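Local coordinates for DUF115 domain-containing protein (Magnetospirillum magneticum AMB-1, PDB 5MU5) that probably glycosylates flagellin, as a Maf glycosyltransferase involved in bacterial flagella formation, at residues R407-R419 and A486-I498. Residues are numbered along the deposited sequence; the frame is centred on the assembly and turned at random.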
ATOM      1  N   ARG A 407      -4.373 -20.258  20.134  1.00 37.58           N
ATOM      2  CA  ARG A 407      -4.825 -21.004  18.981  1.00 38.29           C
ATOM      3  C   ARG A 407      -6.329 -21.252  18.937  1.00 39.15           C
ATOM      4  O   ARG A 407      -6.901 -21.289  17.848  1.00 43.01           O
ATOM      5  CB  ARG A 407      -4.046 -22.303  18.890  1.00 39.64           C
ATOM      6  CG  ARG A 407      -2.544 -22.095  18.641  1.00 38.69           C
ATOM      7  CD  ARG A 407      -2.284 -21.561  17.240  1.00 37.27           C
ATOM      8  NE  ARG A 407      -0.860 -21.325  16.967  1.00 36.56           N
ATOM      9  CZ  ARG A 407      -0.215 -20.185  17.178  1.00 37.27           C
ATOM     10  NH1 ARG A 407      -0.842 -19.126  17.688  1.00 38.38           N
ATOM     11  NH2 ARG A 407       1.065 -20.087  16.857  1.00 36.69           N
ATOM     12  N   GLU A 408      -6.964 -21.389  20.097  1.00 37.58           N
ATOM     13  CA  GLU A 408      -8.390 -21.514  20.184  1.00 37.92           C
ATOM     14  C   GLU A 408      -8.921 -20.107  20.440  1.00 38.19           C
ATOM     15  O   GLU A 408      -8.681 -19.517  21.483  1.00 41.37           O
ATOM     16  CB  GLU A 408      -8.776 -22.480  21.290  1.00 39.09           C
ATOM     17  CG  GLU A 408     -10.245 -22.905  21.243  1.00 41.42           C
ATOM     18  CD  GLU A 408     -10.636 -23.804  22.412  1.00 43.74           C
ATOM     19  OE1 GLU A 408      -9.767 -24.546  22.901  1.00 50.10           O
ATOM     20  OE2 GLU A 408     -11.806 -23.787  22.836  1.00 43.82           O
ATOM     21  N   LEU A 409      -9.621 -19.563  19.460  1.00 37.93           N
ATOM     22  CA  LEU A 409     -10.051 -18.172  19.484  1.00 38.99           C
ATOM     23  C   LEU A 409     -11.541 -18.060  19.374  1.00 36.06           C
ATOM     24  O   LEU A 409     -12.141 -18.744  18.566  1.00 31.49           O
ATOM     25  CB  LEU A 409      -9.488 -17.429  18.271  1.00 40.20           C
ATOM     26  CG  LEU A 409      -8.099 -16.821  18.296  1.00 44.14           C
ATOM     27  CD1 LEU A 409      -7.032 -17.824  18.674  1.00 45.02           C
ATOM     28  CD2 LEU A 409      -7.802 -16.242  16.925  1.00 46.28           C
ATOM     29  N   TYR A 410     -12.117 -17.153  20.155  1.00 36.57           N
ATOM     30  CA  TYR A 410     -13.534 -16.855  20.076  1.00 35.75           C
ATOM     31  C   TYR A 410     -13.698 -15.375  19.825  1.00 36.50           C
ATOM     32  O   TYR A 410     -13.168 -14.544  20.568  1.00 36.19           O
ATOM     33  CB  TYR A 410     -14.244 -17.269  21.350  1.00 36.19           C
ATOM     34  CG  TYR A 410     -14.201 -18.759  21.559  1.00 37.86           C
ATOM     35  CD1 TYR A 410     -13.111 -19.361  22.159  1.00 37.55           C
ATOM     36  CD2 TYR A 410     -15.238 -19.574  21.124  1.00 39.31           C
ATOM     37  CE1 TYR A 410     -13.059 -20.729  22.328  1.00 37.55           C
ATOM     38  CE2 TYR A 410     -15.198 -20.943  21.299  1.00 37.14           C
ATOM     39  CZ  TYR A 410     -14.104 -21.510  21.897  1.00 37.74           C
ATOM     40  OH  TYR A 410     -14.059 -22.868  22.082  1.00 37.88           O
ATOM     41  N   LEU A 411     -14.420 -15.043  18.764  1.00 34.94           N
ATOM     42  CA  LEU A 411     -14.722 -13.649  18.472  1.00 35.50           C
ATOM     43  C   LEU A 411     -16.103 -13.231  18.976  1.00 33.97           C
ATOM     44  O   LEU A 411     -17.107 -13.875  18.714  1.00 36.46           O
ATOM     45  CB  LEU A 411     -14.638 -13.373  16.981  1.00 36.51           C
ATOM     46  CG  LEU A 411     -13.399 -13.843  16.233  1.00 40.31           C
ATOM     47  CD1 LEU A 411     -13.618 -13.500  14.767  1.00 41.32           C
ATOM     48  CD2 LEU A 411     -12.107 -13.239  16.758  1.00 40.51           C
ATOM     49  N   PHE A 412     -16.133 -12.116  19.682  1.00 34.21           N
ATOM     50  CA  PHE A 412     -17.353 -11.521  20.168  1.00 33.37           C
ATOM     51  C   PHE A 412     -17.334 -10.050  19.766  1.00 32.61           C
ATOM     52  O   PHE A 412     -16.276  -9.405  19.776  1.00 34.62           O
ATOM     53  CB  PHE A 412     -17.432 -11.633  21.688  1.00 35.46           C
ATOM     54  CG  PHE A 412     -17.453 -13.041  22.196  1.00 34.22           C
ATOM     55  CD1 PHE A 412     -16.274 -13.693  22.486  1.00 35.45           C
ATOM     56  CD2 PHE A 412     -18.649 -13.684  22.430  1.00 33.64           C
ATOM     57  CE1 PHE A 412     -16.288 -14.985  22.992  1.00 36.44           C
ATOM     58  CE2 PHE A 412     -18.678 -14.972  22.914  1.00 34.21           C
ATOM     59  CZ  PHE A 412     -17.500 -15.625  23.204  1.00 34.74           C
ATOM     60  N   GLY A 413     -18.494  -9.533  19.389  1.00 32.06           N
ATOM     61  CA  GLY A 413     -18.625  -8.134  19.012  1.00 32.73           C
ATOM     62  C   GLY A 413     -17.802  -7.739  17.805  1.00 31.96           C
ATOM     63  O   GLY A 413     -17.427  -6.576  17.677  1.00 33.54           O
ATOM     64  N   VAL A 414     -17.455  -8.718  16.972  1.00 32.52           N
ATOM     65  CA  VAL A 414     -16.717  -8.493  15.732  1.00 32.22           C
ATOM     66  C   VAL A 414     -17.772  -8.656  14.643  1.00 34.05           C
ATOM     67  O   VAL A 414     -17.789  -9.652  13.925  1.00 35.93           O
ATOM     68  CB  VAL A 414     -15.600  -9.509  15.523  1.00 32.45           C
ATOM     69  CG1 VAL A 414     -14.785  -9.157  14.280  1.00 34.35           C
ATOM     70  CG2 VAL A 414     -14.683  -9.516  16.716  1.00 32.36           C
ATOM     71  N   ASP A 415     -18.670  -7.674  14.576  1.00 33.26           N
ATOM     72  CA  ASP A 415     -19.820  -7.704  13.685  1.00 33.44           C
ATOM     73  C   ASP A 415     -19.418  -7.287  12.270  1.00 32.67           C
ATOM     74  O   ASP A 415     -19.694  -7.998  11.313  1.00 31.44           O
ATOM     75  CB  ASP A 415     -20.917  -6.759  14.196  1.00 34.33           C
ATOM     76  CG  ASP A 415     -21.538  -7.213  15.511  1.00 37.34           C
ATOM     77  OD1 ASP A 415     -21.070  -8.208  16.099  1.00 37.83           O
ATOM     78  OD2 ASP A 415     -22.498  -6.550  15.968  1.00 42.23           O
ATOM     79  N   LEU A 416     -18.794  -6.121  12.150  1.00 30.87           N
ATOM     80  CA  LEU A 416     -18.306  -5.620  10.867  1.00 33.82           C
ATOM     81  C   LEU A 416     -19.466  -5.500   9.874  1.00 38.14           C
ATOM     82  O   LEU A 416     -19.323  -5.825   8.682  1.00 38.05           O
ATOM     83  CB  LEU A 416     -17.219  -6.557  10.305  1.00 34.50           C
ATOM     84  CG  LEU A 416     -16.095  -6.911  11.288  1.00 34.43           C
ATOM     85  CD1 LEU A 416     -15.103  -7.852  10.655  1.00 34.18           C
ATOM     86  CD2 LEU A 416     -15.413  -5.647  11.777  1.00 35.47           C
ATOM     87  N   GLY A 417     -20.616  -5.095  10.407  1.00 38.15           N
ATOM     88  CA  GLY A 417     -21.835  -4.928   9.656  1.00 41.43           C
ATOM     89  C   GLY A 417     -23.066  -5.184  10.509  1.00 41.07           C
ATOM     90  O   GLY A 417     -22.962  -5.737  11.595  1.00 41.17           O
ATOM     91  N   SER A 418     -24.227  -4.798   9.990  1.00 41.13           N
ATOM     92  CA  SER A 418     -25.494  -4.947  10.680  1.00 42.76           C
ATOM     93  C   SER A 418     -26.395  -5.874   9.924  1.00 41.69           C
ATOM     94  O   SER A 418     -26.497  -5.806   8.712  1.00 37.59           O
ATOM     95  CB  SER A 418     -26.219  -3.610  10.799  1.00 44.35           C
ATOM     96  OG  SER A 418     -25.472  -2.695  11.560  1.00 54.43           O
ATOM     97  N   ARG A 419     -27.056  -6.716  10.691  1.00 45.27           N
ATOM     98  CA  ARG A 419     -28.063  -7.615  10.227  1.00 50.80           C
ATOM     99  C   ARG A 419     -29.136  -6.841   9.457  1.00 55.60           C
ATOM    100  O   ARG A 419     -29.471  -5.689   9.782  1.00 54.79           O
ATOM    101  CB  ARG A 419     -28.640  -8.338  11.452  1.00 54.49           C
ATOM    102  CG  ARG A 419     -29.813  -9.265  11.217  1.00 60.11           C
ATOM    103  CD  ARG A 419     -29.471 -10.439  10.328  1.00 61.38           C
ATOM    104  NE  ARG A 419     -28.564 -11.423  10.929  1.00 59.59           N
ATOM    105  CZ  ARG A 419     -28.090 -12.467  10.253  1.00 58.05           C
ATOM    106  NH1 ARG A 419     -28.438 -12.638   8.985  1.00 63.41           N
ATOM    107  NH2 ARG A 419     -27.267 -13.331  10.812  1.00 55.49           N
ATOM    108  N   ALA A 486      -3.406 -25.467  13.186  1.00 44.59           N
ATOM    109  CA  ALA A 486      -3.301 -25.313  14.658  1.00 44.28           C
ATOM    110  C   ALA A 486      -4.373 -24.352  15.209  1.00 44.06           C
ATOM    111  O   ALA A 486      -5.009 -24.645  16.219  1.00 43.77           O
ATOM    112  CB  ALA A 486      -1.914 -24.834  15.059  1.00 43.84           C
ATOM    113  N   ALA A 487      -4.571 -23.216  14.539  1.00 44.15           N
ATOM    114  CA  ALA A 487      -5.624 -22.258  14.909  1.00 41.86           C
ATOM    115  C   ALA A 487      -7.025 -22.826  14.715  1.00 41.65           C
ATOM    116  O   ALA A 487      -7.349 -23.370  13.664  1.00 42.10           O
ATOM    117  CB  ALA A 487      -5.492 -20.997  14.081  1.00 42.62           C
ATOM    118  N   ASN A 488      -7.851 -22.660  15.734  1.00 41.89           N
ATOM    119  CA  ASN A 488      -9.238 -23.045  15.708  1.00 43.82           C
ATOM    120  C   ASN A 488     -10.088 -21.830  16.155  1.00 40.14           C
ATOM    121  O   ASN A 488     -10.207 -21.543  17.341  1.00 45.55           O
ATOM    122  CB  ASN A 488      -9.368 -24.237  16.642  1.00 51.54           C
ATOM    123  CG  ASN A 488     -10.661 -24.975  16.489  1.00 60.35           C
ATOM    124  OD1 ASN A 488     -11.202 -25.119  15.388  1.00 65.28           O
ATOM    125  ND2 ASN A 488     -11.168 -25.477  17.609  1.00 69.74           N
ATOM    126  N   ALA A 489     -10.654 -21.107  15.202  1.00 36.20           N
ATOM    127  CA  ALA A 489     -11.367 -19.870  15.478  1.00 35.06           C
ATOM    128  C   ALA A 489     -12.881 -19.967  15.327  1.00 34.04           C
ATOM    129  O   ALA A 489     -13.389 -20.453  14.328  1.00 34.39           O
ATOM    130  CB  ALA A 489     -10.836 -18.767  14.584  1.00 34.58           C
ATOM    131  N   PHE A 490     -13.591 -19.469  16.333  1.00 35.25           N
ATOM    132  CA  PHE A 490     -15.038 -19.477  16.361  1.00 35.16           C
ATOM    133  C   PHE A 490     -15.551 -18.062  16.349  1.00 35.46           C
ATOM    134  O   PHE A 490     -14.964 -17.186  16.962  1.00 37.36           O
ATOM    135  CB  PHE A 490     -15.524 -20.212  17.593  1.00 37.25           C
ATOM    136  CG  PHE A 490     -15.049 -21.629  17.653  1.00 41.92           C
ATOM    137  CD1 PHE A 490     -13.860 -21.950  18.289  1.00 43.04           C
ATOM    138  CD2 PHE A 490     -15.757 -22.639  17.016  1.00 44.39           C
ATOM    139  CE1 PHE A 490     -13.412 -23.255  18.325  1.00 43.91           C
ATOM    140  CE2 PHE A 490     -15.315 -23.942  17.054  1.00 43.90           C
ATOM    141  CZ  PHE A 490     -14.142 -24.250  17.698  1.00 45.26           C
ATOM    142  N   ASN A 491     -16.615 -17.815  15.597  1.00 36.87           N
ATOM    143  CA  ASN A 491     -17.190 -16.487  15.557  1.00 37.92           C
ATOM    144  C   ASN A 491     -18.550 -16.586  16.197  1.00 37.45           C
ATOM    145  O   ASN A 491     -19.415 -17.272  15.665  1.00 35.28           O
ATOM    146  CB  ASN A 491     -17.306 -15.979  14.125  1.00 37.39           C
ATOM    147  CG  ASN A 491     -17.759 -14.528  14.053  1.00 39.12           C
ATOM    148  OD1 ASN A 491     -17.920 -13.844  15.081  1.00 40.09           O
ATOM    149  ND2 ASN A 491     -17.961 -14.043  12.832  1.00 37.45           N
ATOM    150  N   CYS A 492     -18.707 -15.934  17.352  1.00 35.46           N
ATOM    151  CA  CYS A 492     -19.981 -15.866  18.057  1.00 36.87           C
ATOM    152  C   CYS A 492     -20.754 -14.580  17.758  1.00 36.86           C
ATOM    153  O   CYS A 492     -21.890 -14.400  18.237  1.00 36.29           O
ATOM    154  CB  CYS A 492     -19.766 -15.995  19.578  1.00 41.52           C
ATOM    155  SG  CYS A 492     -18.889 -17.503  20.111  1.00 41.69           S
ATOM    156  N   SER A 493     -20.156 -13.696  16.955  1.00 36.34           N
ATOM    157  CA  SER A 493     -20.749 -12.403  16.622  1.00 35.45           C
ATOM    158  C   SER A 493     -21.880 -12.519  15.595  1.00 35.95           C
ATOM    159  O   SER A 493     -21.801 -13.304  14.657  1.00 34.85           O
ATOM    160  CB  SER A 493     -19.676 -11.468  16.063  1.00 36.26           C
ATOM    161  OG  SER A 493     -18.547 -11.461  16.908  1.00 39.10           O
ATOM    162  N   ASP A 494     -22.923 -11.716  15.754  1.00 36.91           N
ATOM    163  CA  ASP A 494     -24.000 -11.719  14.786  1.00 38.14           C
ATOM    164  C   ASP A 494     -23.720 -10.660  13.719  1.00 38.07           C
ATOM    165  O   ASP A 494     -24.395  -9.644  13.654  1.00 40.49           O
ATOM    166  CB  ASP A 494     -25.363 -11.494  15.451  1.00 38.38           C
ATOM    167  CG  ASP A 494     -26.546 -11.742  14.476  1.00 42.42           C
ATOM    168  OD1 ASP A 494     -26.364 -12.344  13.384  1.00 41.23           O
ATOM    169  OD2 ASP A 494     -27.667 -11.318  14.805  1.00 46.16           O
ATOM    170  N   GLY A 495     -22.713 -10.906  12.883  1.00 36.29           N
ATOM    171  CA  GLY A 495     -22.325  -9.956  11.835  1.00 32.95           C
ATOM    172  C   GLY A 495     -21.911 -10.720  10.611  1.00 31.93           C
ATOM    173  O   GLY A 495     -22.483 -11.771  10.336  1.00 32.03           O
ATOM    174  N   VAL A 496     -20.922 -10.209   9.878  1.00 32.84           N
ATOM    175  CA  VAL A 496     -20.458 -10.874   8.662  1.00 35.01           C
ATOM    176  C   VAL A 496     -19.750 -12.199   8.923  1.00 33.39           C
ATOM    177  O   VAL A 496     -19.148 -12.409   9.978  1.00 33.08           O
ATOM    178  CB  VAL A 496     -19.428 -10.056   7.836  1.00 37.88           C
ATOM    179  CG1 VAL A 496     -20.004  -8.752   7.365  1.00 41.39           C
ATOM    180  CG2 VAL A 496     -18.122  -9.852   8.601  1.00 37.49           C
ATOM    181  N   MET A 497     -19.799 -13.055   7.913  1.00 32.36           N
ATOM    182  CA  MET A 497     -19.020 -14.277   7.865  1.00 33.28           C
ATOM    183  C   MET A 497     -17.538 -13.898   7.660  1.00 33.26           C
ATOM    184  O   MET A 497     -17.181 -13.110   6.769  1.00 32.24           O
ATOM    185  CB  MET A 497     -19.497 -15.141   6.678  1.00 35.45           C
ATOM    186  CG  MET A 497     -18.801 -16.493   6.562  1.00 39.12           C
ATOM    187  SD  MET A 497     -19.172 -17.591   7.959  1.00 44.61           S
ATOM    188  CE  MET A 497     -20.735 -18.250   7.342  1.00 41.04           C
ATOM    189  N   ILE A 498     -16.674 -14.447   8.498  1.00 32.63           N
ATOM    190  CA  ILE A 498     -15.241 -14.256   8.378  1.00 32.48           C
ATOM    191  C   ILE A 498     -14.615 -15.599   7.966  1.00 32.99           C
ATOM    192  O   ILE A 498     -14.880 -16.629   8.586  1.00 33.86           O
ATOM    193  CB  ILE A 498     -14.653 -13.777   9.710  1.00 32.66           C
ATOM    194  CG1 ILE A 498     -15.374 -12.498  10.170  1.00 33.33           C
ATOM    195  CG2 ILE A 498     -13.163 -13.547   9.584  1.00 32.24           C
ATOM    196  CD1 ILE A 498     -15.100 -12.110  11.608  1.00 33.71           C
TER
HETATM  197  O   HOH W   1     -19.394 -11.493  12.546  1.00 31.15           O
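Tyr410 and Phe490 pair on neighbouring parallel strands, their side chains side by side and pointing the same way. The ring planes are 15° apart but slid, with centroids 5.0 Å apart, so overlap is slight. Phe490 CD1 lies over one face of the tyrosine ring, 3.4 Å from Tyr410 CE2. In both residues CG is anti to the carbonyl carbon (chi1 near -60°), which keeps the rings alongside. At its far end, Tyr410 OH donates to the anti lone pair of Glu408 OE2, 2.5 Å away in the ring plane. A leucine in place of Tyr410 would probably leave the Phe490 ring without its flat neighbour and Glu408 without this hydroxyl.

Between the strands runs a parallel ladder of backbone bonds, from Arg407 O to Cys492 N. On the other face Leu411 CD1 meets Ile498 CD1 tip to tip at 3.8 Å. Just past the end of strand 488-491, Cys492 SG sits obliquely to the Phe412 ring, 4.3 Å from its centroid. Ser493 OG accepts from Val414 N at 3.0 Å, while Asn491 OD1 accepts from Ser493 N in an Asx turn. A water accepts from Asn491 ND2 and donates to the carbonyls of Val414 and Val496. Further on, Arg419 NH2 meets Asp494 OD1 at 2.9 Å, near the guanidinium plane, in a salt bridge with the guanidinium and carboxylate planes turned 40° apart. Arg419 NH1 also bonds Gly460 O.

Strands 408-412 and 488-491 adjoin near one end of the large mixed sheet, between strands 275-278 and 502-503. Helix 284-294 packs on Phe412, and helix 467-482 touches Val414, Leu416 and Val496. That helix lies between the two strands in sequence, making a right-handed beta-alpha-beta crossover of a Rossmann-like sheet.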